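Local coordinates for protein N-methyltransferase (Streptoalloteichus sp. ATCC 53650, PDB 5BSZ) that probably transfers a methyl group from S-adenosylmethionine to the amino nitrogen of a deoxysugar used in making the antibiotic kedarcidin, at residues S176-I181 against S185-H190; T231-G234 against G239-V242. One frame throughout, in Å; residues are numbered along the deposited sequence.

Overall arrangement
The two contacts show how two sheets of one chain can flank a ligand site. Interaction 1 comes first along the sequence and pairs strands 171-181 and 184-195, the middle two of a four-stranded antiparallel sheet. Interaction 2 follows, closing the loop between strands 225-230 and 240-245 at one edge of the seven-stranded mixed sheet, whose strand order 3-2-1-4-5-7-6 is that of a Rossmann-like methyltransferase. Their centres are 24 Å apart, with nearest atoms about 14 Å from each other. Thymidine relates them only indirectly: interaction 1 supplies S178 and H187, while R237, on the loop between the segments of interaction 2, also binds it, consistent with a sugar-nucleotide site between the two sheets.

Interaction 1: S176-I181 against S185-H190; sequences SRSHRI and SRHEAH. With THM (thymidine), chain G.
R177 and E188 form a hydrogen-bonded pair in an antiparallel beta hairpin, with E188 N donating to R177 O at 2.8 Å; H179 and R186 repeat the pattern. Side chains of these four residues crowd one face of the sheet, the tightly packed part. R177, its CG trans to the backbone N (chi1 -172°) and its chain extended, runs alongside E188 until NH2 lies 3.0 Å from E188 OE1. This salt bridge lies in the guanidinium plane and uses the syn side of the carboxylate, although the two planes stand 75° apart. A water in the H179 ring plane is hydrogen-bonded to both H179 ND1 and E188 OE1. Over the H179 ring face sits R186 CB, a CH-pi contact 4.3 Å from the centroid, while I181 CD1 lies over one face of the R186 guanidinium, toward its rim, 3.5 Å from R186 CZ. D13 of the third subunit bonds H179 and R186; D207 also pairs with R186.

The other face is looser between the strands and serves thymidine. S178 OG is hydrogen-bonded to THM O3' at 2.7 Å. S185 OG, also hydrogen-bonded to W149 NE1, lies 2.9 Å from H187 NE2 at the ring edge and probably steadies the imidazole beside the ligand. Toward the turn, partly exposed R180 barely touches the partner strand and reaches D157 instead. Backbone bonds tie S176 to A161 of strand 160-166, and H187 to Q206 of strand 198-209.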
loop_
_atom_site.group_PDB
_atom_site.type_symbol
_atom_site.label_atom_id
_atom_site.label_comp_id
_atom_site.label_asym_id
_atom_site.label_seq_id
_atom_site.Cartn_x
_atom_site.Cartn_y
_atom_site.Cartn_z
ATOM N N SER A 176 8.308 -13.833 -4.504
ATOM C CA SER A 176 9.037 -13.140 -5.546
ATOM C C SER A 176 8.569 -13.636 -6.904
ATOM O O SER A 176 8.078 -14.764 -7.031
ATOM C CB SER A 176 10.536 -13.346 -5.313
ATOM O OG SER A 176 10.930 -14.630 -5.767
ATOM N N ARG A 177 8.742 -12.805 -7.918
ATOM C CA ARG A 177 8.264 -13.077 -9.259
ATOM C C ARG A 177 9.191 -12.357 -10.210
ATOM O O ARG A 177 9.679 -11.274 -9.858
ATOM C CB ARG A 177 6.917 -12.464 -9.429
ATOM C CG ARG A 177 6.266 -12.851 -10.710
ATOM C CD ARG A 177 5.048 -12.018 -10.885
ATOM N NE ARG A 177 4.557 -12.236 -12.228
ATOM C CZ ARG A 177 4.539 -11.319 -13.181
ATOM N NH1 ARG A 177 4.068 -11.655 -14.363
ATOM N NH2 ARG A 177 4.966 -10.082 -12.974
ATOM N N SER A 178 9.453 -12.929 -11.388
ATOM C CA SER A 178 10.273 -12.229 -12.392
ATOM C C SER A 178 9.645 -12.332 -13.778
ATOM O O SER A 178 8.918 -13.275 -14.060
ATOM C CB SER A 178 11.722 -12.711 -12.341
ATOM O OG SER A 178 11.913 -13.943 -13.032
ATOM N N HIS A 179 9.871 -11.341 -14.625
ATOM C CA HIS A 179 9.439 -11.393 -16.005
ATOM C C HIS A 179 10.359 -10.562 -16.880
ATOM O O HIS A 179 11.097 -9.671 -16.421
ATOM C CB HIS A 179 7.991 -10.940 -16.209
ATOM C CG HIS A 179 7.744 -9.476 -16.038
ATOM N ND1 HIS A 179 7.608 -8.882 -14.797
ATOM C CD2 HIS A 179 7.508 -8.507 -16.949
ATOM C CE1 HIS A 179 7.374 -7.604 -14.964
ATOM N NE2 HIS A 179 7.359 -7.339 -16.254
ATOM N N ARG A 180 10.262 -10.852 -18.163
ATOM C CA ARG A 180 11.161 -10.312 -19.151
ATOM C C ARG A 180 10.492 -9.098 -19.746
ATOM O O ARG A 180 9.282 -9.100 -20.017
ATOM C CB ARG A 180 11.366 -11.431 -20.183
ATOM C CG ARG A 180 12.194 -11.060 -21.394
ATOM C CD ARG A 180 11.889 -12.042 -22.551
ATOM N NE ARG A 180 11.983 -13.460 -22.183
ATOM C CZ ARG A 180 13.076 -14.217 -22.281
ATOM N NH1 ARG A 180 13.028 -15.489 -21.932
ATOM N NH2 ARG A 180 14.208 -13.694 -22.753
ATOM N N ILE A 181 11.249 -8.022 -19.913
ATOM C CA ILE A 181 10.846 -6.867 -20.707
ATOM C C ILE A 181 11.961 -6.445 -21.655
ATOM O O ILE A 181 13.039 -5.986 -21.218
ATOM C CB ILE A 181 10.583 -5.631 -19.838
ATOM C CG1 ILE A 181 9.537 -5.914 -18.753
ATOM C CG2 ILE A 181 10.147 -4.442 -20.700
ATOM C CD1 ILE A 181 9.642 -4.840 -17.688
ATOM N N SER A 185 15.373 -8.352 -17.342
ATOM C CA SER A 185 14.505 -9.131 -16.449
ATOM C C SER A 185 14.130 -8.217 -15.258
ATOM O O SER A 185 14.951 -7.465 -14.745
ATOM C CB SER A 185 15.155 -10.420 -15.996
ATOM O OG SER A 185 16.416 -10.228 -15.338
ATOM N N ARG A 186 12.846 -8.183 -14.945
ATOM C CA ARG A 186 12.300 -7.387 -13.879
ATOM C C ARG A 186 11.866 -8.267 -12.747
ATOM O O ARG A 186 11.070 -9.210 -12.912
ATOM C CB ARG A 186 11.120 -6.571 -14.389
ATOM C CG ARG A 186 10.464 -5.710 -13.329
ATOM C CD ARG A 186 9.734 -4.545 -13.989
ATOM N NE ARG A 186 10.662 -3.552 -14.546
ATOM C CZ ARG A 186 10.290 -2.459 -15.172
ATOM N NH1 ARG A 186 9.000 -2.199 -15.335
ATOM N NH2 ARG A 186 11.182 -1.574 -15.551
ATOM N N HIS A 187 12.426 -7.978 -11.587
ATOM C CA HIS A 187 12.294 -8.834 -10.406
ATOM C C HIS A 187 11.476 -8.149 -9.315
ATOM O O HIS A 187 11.808 -7.046 -8.838
ATOM C CB HIS A 187 13.715 -9.199 -9.883
ATOM C CG HIS A 187 14.487 -9.966 -10.894
ATOM N ND1 HIS A 187 14.564 -11.345 -10.882
ATOM C CD2 HIS A 187 15.150 -9.557 -12.003
ATOM C CE1 HIS A 187 15.240 -11.748 -11.943
ATOM N NE2 HIS A 187 15.599 -10.685 -12.644
ATOM N N GLU A 188 10.360 -8.765 -8.938
ATOM C CA GLU A 188 9.549 -8.216 -7.830
ATOM C C GLU A 188 9.670 -9.094 -6.601
ATOM O O GLU A 188 9.514 -10.326 -6.713
ATOM C CB GLU A 188 8.107 -8.241 -8.212
ATOM C CG GLU A 188 7.694 -7.327 -9.291
ATOM C CD GLU A 188 6.343 -7.700 -9.869
ATOM O OE1 GLU A 188 6.250 -8.718 -10.604
ATOM O OE2 GLU A 188 5.386 -6.944 -9.601
ATOM N N ALA A 189 9.962 -8.495 -5.451
ATOM C CA ALA A 189 10.063 -9.230 -4.188
ATOM C C ALA A 189 9.143 -8.528 -3.167
ATOM O O ALA A 189 9.221 -7.323 -3.013
ATOM C CB ALA A 189 11.499 -9.197 -3.649
ATOM N N HIS A 190 8.266 -9.283 -2.511
ATOM C CA HIS A 190 7.403 -8.763 -1.446
ATOM C C HIS A 190 7.694 -9.576 -0.206
ATOM O O HIS A 190 7.921 -10.797 -0.271
ATOM C CB HIS A 190 5.923 -8.869 -1.799
ATOM C CG HIS A 190 5.492 -7.928 -2.872
ATOM N ND1 HIS A 190 4.603 -6.892 -2.651
ATOM C CD2 HIS A 190 5.847 -7.851 -4.178
ATOM C CE1 HIS A 190 4.401 -6.248 -3.785
ATOM N NE2 HIS A 190 5.149 -6.806 -4.722
HETATM O "O5'" THM G . 16.910 -17.462 -9.086
HETATM C "C5'" THM G . 15.650 -17.358 -9.779
HETATM C "C4'" THM G . 15.797 -16.592 -11.098
HETATM O "O4'" THM G . 16.617 -17.475 -11.866
HETATM C "C3'" THM G . 14.508 -16.361 -11.936
HETATM O "O3'" THM G . 14.287 -14.963 -12.223
HETATM C "C2'" THM G . 14.639 -17.162 -13.247
HETATM C "C1'" THM G . 16.133 -17.528 -13.211
HETATM N N1 THM G . 16.642 -18.763 -13.831
HETATM C C2 THM G . 16.799 -18.578 -15.217
HETATM O O2 THM G . 16.425 -17.482 -15.659
HETATM N N3 THM G . 17.284 -19.514 -16.029
HETATM C C4 THM G . 17.703 -20.682 -15.544
HETATM O O4 THM G . 18.188 -21.568 -16.323
HETATM C C5 THM G . 17.571 -20.891 -14.088
HETATM C C5M THM G . 18.046 -22.240 -13.615
HETATM C C6 THM G . 17.059 -19.901 -13.255
HETATM O O HOH W 1 8.066 -9.487 -12.338
#

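Interaction 2: T231-G234 against G239-V242; sequences TDVG and GLFV
T231 opens the contact with its backbone, its CA resting 4.4 Å from the CA of G239 while its CB points away from the other segment. The chain then turns through D232, whose carboxylate forms a salt bridge with R39, and comes back to G239 and L240 at V233. Here the touch is double. V233 O receives a CA-H...O contact from G239 CA at 3.4 Å, with an angle of 160° at the hydrogen; this buried carbonyl has no conventional hydrogen-bond partner in the model, so the weak contact is probably a partial compensation. V233 CG2, lodged between the backbone N and the carbonyl carbon, meets L240 CD1 at 3.6 Å, the two side chains crossing at about a right angle. G234 follows, its CA 3.9 Å from L240 CG. A beta carbon on G234 would clash with G239 O at 2.6 Å and press tightly on L240 CG, so the close approach depends on glycine's lack of a side chain. Replacing L240 with an alanine would probably open a gap beneath V233 and G234, leaving V233 CG2 without its apolar mate. The result is a loop joining two antiparallel strands: L240 pairs through its backbone with L230 of strand 225-230 and packs on V145 of strand 143-146, and V233 rests on V40 of helix 30-44.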
loop_
_atom_site.group_PDB
_atom_site.type_symbol
_atom_site.label_atom_id
_atom_site.label_comp_id
_atom_site.label_asym_id
_atom_site.label_seq_id
_atom_site.Cartn_x
_atom_site.Cartn_y
_atom_site.Cartn_z
ATOM N N THR A 231 32.237 -23.524 -18.573
ATOM C CA THR A 231 30.922 -24.153 -18.287
ATOM C C THR A 231 30.903 -25.238 -17.203
ATOM O O THR A 231 29.842 -25.701 -16.788
ATOM C CB THR A 231 30.329 -24.705 -19.582
ATOM O OG1 THR A 231 31.162 -25.768 -20.051
ATOM C CG2 THR A 231 30.314 -23.603 -20.624
ATOM N N ASP A 232 32.064 -25.592 -16.668
ATOM C CA ASP A 232 32.131 -26.598 -15.614
ATOM C C ASP A 232 32.202 -25.923 -14.242
ATOM O O ASP A 232 32.375 -26.585 -13.224
ATOM C CB ASP A 232 33.325 -27.551 -15.839
ATOM C CG ASP A 232 34.658 -26.818 -15.999
ATOM O OD1 ASP A 232 34.731 -25.774 -16.688
ATOM O OD2 ASP A 232 35.662 -27.287 -15.432
ATOM N N VAL A 233 32.049 -24.602 -14.198
ATOM C CA VAL A 233 31.885 -23.921 -12.921
ATOM C C VAL A 233 30.774 -22.914 -13.136
ATOM O O VAL A 233 30.353 -22.710 -14.269
ATOM C CB VAL A 233 33.173 -23.147 -12.524
ATOM C CG1 VAL A 233 34.172 -24.083 -11.858
ATOM C CG2 VAL A 233 33.816 -22.465 -13.739
ATOM N N GLY A 234 30.331 -22.250 -12.076
ATOM C CA GLY A 234 29.147 -21.380 -12.221
ATOM C C GLY A 234 27.865 -22.201 -12.318
ATOM O O GLY A 234 27.915 -23.407 -12.173
ATOM N N GLY A 239 27.488 -20.631 -16.587
ATOM C CA GLY A 239 28.918 -20.666 -16.537
ATOM C C GLY A 239 29.541 -19.421 -15.936
ATOM O O GLY A 239 28.870 -18.659 -15.200
ATOM N N LEU A 240 30.838 -19.253 -16.197
ATOM C CA LEU A 240 31.543 -18.073 -15.742
ATOM C C LEU A 240 32.271 -17.474 -16.894
ATOM O O LEU A 240 32.780 -18.213 -17.741
ATOM C CB LEU A 240 32.517 -18.436 -14.623
ATOM C CG LEU A 240 31.993 -18.929 -13.296
ATOM C CD1 LEU A 240 33.186 -19.185 -12.392
ATOM C CD2 LEU A 240 31.047 -17.968 -12.576
ATOM N N PHE A 241 32.372 -16.147 -16.914
ATOM C CA PHE A 241 33.289 -15.469 -17.815
ATOM C C PHE A 241 34.544 -15.053 -17.077
ATOM O O PHE A 241 34.473 -14.440 -15.990
ATOM C CB PHE A 241 32.637 -14.283 -18.497
ATOM C CG PHE A 241 31.510 -14.674 -19.395
ATOM C CD1 PHE A 241 31.757 -15.186 -20.671
ATOM C CD2 PHE A 241 30.206 -14.630 -18.948
ATOM C CE1 PHE A 241 30.704 -15.579 -21.482
ATOM C CE2 PHE A 241 29.154 -15.046 -19.740
ATOM C CZ PHE A 241 29.392 -15.506 -21.012
ATOM N N VAL A 242 35.676 -15.460 -17.639
ATOM C CA VAL A 242 36.989 -15.213 -16.988
ATOM C C VAL A 242 37.916 -14.529 -17.959
ATOM O O VAL A 242 37.883 -14.814 -19.167
ATOM C CB VAL A 242 37.635 -16.505 -16.478
ATOM C CG1 VAL A 242 38.990 -16.237 -15.827
ATOM C CG2 VAL A 242 36.720 -17.185 -15.465
#